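Local coordinates for putative alkaline phosphatase (Pseudomonas fluorescens, PDB 4F18), which probably serves as the solute-binding protein (PstS) of an ABC transporter that imports phosphate, at residues 12-17 / 327-332. Numbering follows the deposited sequence.
Sequences QALYQT and AAITAN
With CG anti to its carbonyl carbon (chi1 -74°), N332 lays its amide against the helix 12-15 backbone, while L14, its CG anti to the backbone N (chi1 168°), extends CD1 to helix 326-331. The N332 amide folds back on the backbone of A328: ND2 gives a nearly straight bond to A328 O, 2.9 Å away and close to the amide plane, which fixes the group's rotation. Asparagine suits this place because its short amide can bond the preceding backbone and still face helix 12-15. N332 ND2 also makes a weak bond of 3.4 Å to T17 OG1, and a water joins the same two atoms, accepting from ND2 and donating to OG1. The T17 hydroxyl in turn donates to A13 O at 2.8 Å, tying the threonine back to the helix it follows. Beside this polar side, L14 CD1 lies 4.0 Å from both A328 CB and I329 CG1; alanine's small methyl suits a place where CD1 comes so near the A328 backbone, and leucine's forked end also sets CD2 against I329 CG1. The contact thus joins two helices distant in sequence over strand 85-94, where V91 touches both L14 and I329, while Y15 OH hydrogen-bonds S90 of that strand.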
loop_
_atom_site.group_PDB
_atom_site.type_symbol
_atom_site.label_atom_id
_atom_site.label_comp_id
_atom_site.label_asym_id
_atom_site.label_seq_id
_atom_site.Cartn_x
_atom_site.Cartn_y
_atom_site.Cartn_z
ATOM N N GLN A 12 5.532 7.046 -0.011
ATOM C CA GLN A 12 5.761 8.452 -0.339
ATOM C C GLN A 12 7.256 8.745 -0.610
ATOM O O GLN A 12 7.506 9.616 -1.437
ATOM C CB GLN A 12 5.222 9.394 0.747
ATOM C CG GLN A 12 6.087 9.352 2.022
ATOM C CD GLN A 12 5.517 10.218 3.112
ATOM O OE1 GLN A 12 4.284 10.380 3.266
ATOM N NE2 GLN A 12 6.381 10.799 3.901
ATOM N N ALA A 13 8.174 8.084 0.078
ATOM C CA ALA A 13 9.578 8.379 -0.162
ATOM C C ALA A 13 9.990 7.920 -1.575
ATOM O O ALA A 13 10.915 8.512 -2.167
ATOM C CB ALA A 13 10.465 7.792 0.904
ATOM N N LEU A 14 9.361 6.893 -2.137
ATOM C CA LEU A 14 9.606 6.521 -3.519
ATOM C C LEU A 14 9.166 7.646 -4.440
ATOM O O LEU A 14 9.936 8.118 -5.277
ATOM C CB LEU A 14 8.863 5.224 -3.869
ATOM C CG LEU A 14 8.811 4.891 -5.343
ATOM C CD1 LEU A 14 10.176 4.674 -5.927
ATOM C CD2 LEU A 14 7.917 3.659 -5.543
ATOM N N TYR A 15 7.929 8.139 -4.291
ATOM C CA TYR A 15 7.453 9.149 -5.201
ATOM C C TYR A 15 8.159 10.480 -5.029
ATOM O O TYR A 15 8.175 11.293 -5.948
ATOM C CB TYR A 15 5.928 9.318 -5.102
ATOM C CG TYR A 15 5.199 8.011 -5.408
ATOM C CD1 TYR A 15 5.519 7.188 -6.465
ATOM C CD2 TYR A 15 4.131 7.642 -4.599
ATOM C CE1 TYR A 15 4.868 6.018 -6.688
ATOM C CE2 TYR A 15 3.445 6.455 -4.818
ATOM C CZ TYR A 15 3.838 5.607 -5.846
ATOM O OH TYR A 15 3.257 4.383 -6.058
ATOM N N GLN A 16 8.761 10.696 -3.856
ATOM C CA GLN A 16 9.597 11.864 -3.555
ATOM C C GLN A 16 11.045 11.708 -3.927
ATOM O O GLN A 16 11.852 12.651 -3.760
ATOM C CB GLN A 16 9.426 12.215 -2.110
ATOM C CG GLN A 16 7.992 12.675 -1.780
ATOM C CD GLN A 16 7.605 12.695 -0.301
ATOM O OE1 GLN A 16 6.472 13.147 0.041
ATOM N NE2 GLN A 16 8.434 12.250 0.557
ATOM N N THR A 17 11.420 10.600 -4.448
ATOM C CA THR A 17 12.806 10.406 -4.932
ATOM C C THR A 17 12.945 11.180 -6.230
ATOM O O THR A 17 12.102 11.082 -7.151
ATOM C CB THR A 17 13.107 8.943 -5.119
ATOM O OG1 THR A 17 13.111 8.293 -3.865
ATOM C CG2 THR A 17 14.440 8.702 -5.767
ATOM N N ALA A 327 15.230 0.881 -10.071
ATOM C CA ALA A 327 16.297 1.042 -9.080
ATOM C C ALA A 327 15.777 1.805 -7.869
ATOM O O ALA A 327 16.048 1.406 -6.745
ATOM C CB ALA A 327 17.540 1.646 -9.700
ATOM N N ALA A 328 15.067 2.908 -8.123
ATOM C CA ALA A 328 14.493 3.690 -7.036
ATOM C C ALA A 328 13.477 2.874 -6.219
ATOM O O ALA A 328 13.391 3.005 -4.995
ATOM C CB ALA A 328 13.866 4.940 -7.571
ATOM N N ILE A 329 12.714 2.039 -6.911
ATOM C CA ILE A 329 11.768 1.138 -6.226
ATOM C C ILE A 329 12.489 0.275 -5.231
ATOM O O ILE A 329 12.127 0.186 -4.048
ATOM C CB ILE A 329 10.964 0.355 -7.285
ATOM C CG1 ILE A 329 10.022 1.299 -8.028
ATOM C CG2 ILE A 329 10.224 -0.811 -6.646
ATOM C CD1 ILE A 329 9.393 0.736 -9.273
ATOM N N THR A 330 13.591 -0.386 -5.661
ATOM C CA THR A 330 14.356 -1.224 -4.747
ATOM C C THR A 330 14.953 -0.440 -3.582
ATOM O O THR A 330 15.004 -0.934 -2.445
ATOM C CB THR A 330 15.463 -1.967 -5.471
ATOM O OG1 THR A 330 16.533 -1.128 -5.871
ATOM C CG2 THR A 330 14.948 -2.753 -6.689
ATOM N N ALA A 331 15.415 0.787 -3.883
ATOM C CA ALA A 331 16.082 1.580 -2.887
ATOM C C ALA A 331 15.149 1.978 -1.763
ATOM O O ALA A 331 15.600 2.357 -0.688
ATOM C CB ALA A 331 16.653 2.832 -3.501
ATOM N N ASN A 332 13.835 1.952 -2.016
ATOM C CA ASN A 332 12.817 2.285 -1.061
ATOM C C ASN A 332 12.124 1.038 -0.458
ATOM O O ASN A 332 11.072 1.150 0.134
ATOM C CB ASN A 332 11.802 3.247 -1.667
ATOM C CG ASN A 332 12.396 4.620 -1.791
ATOM O OD1 ASN A 332 12.344 5.370 -0.828
ATOM N ND2 ASN A 332 12.948 4.985 -2.943
HETATM O O HOH W 1 15.182 6.976 -2.838
#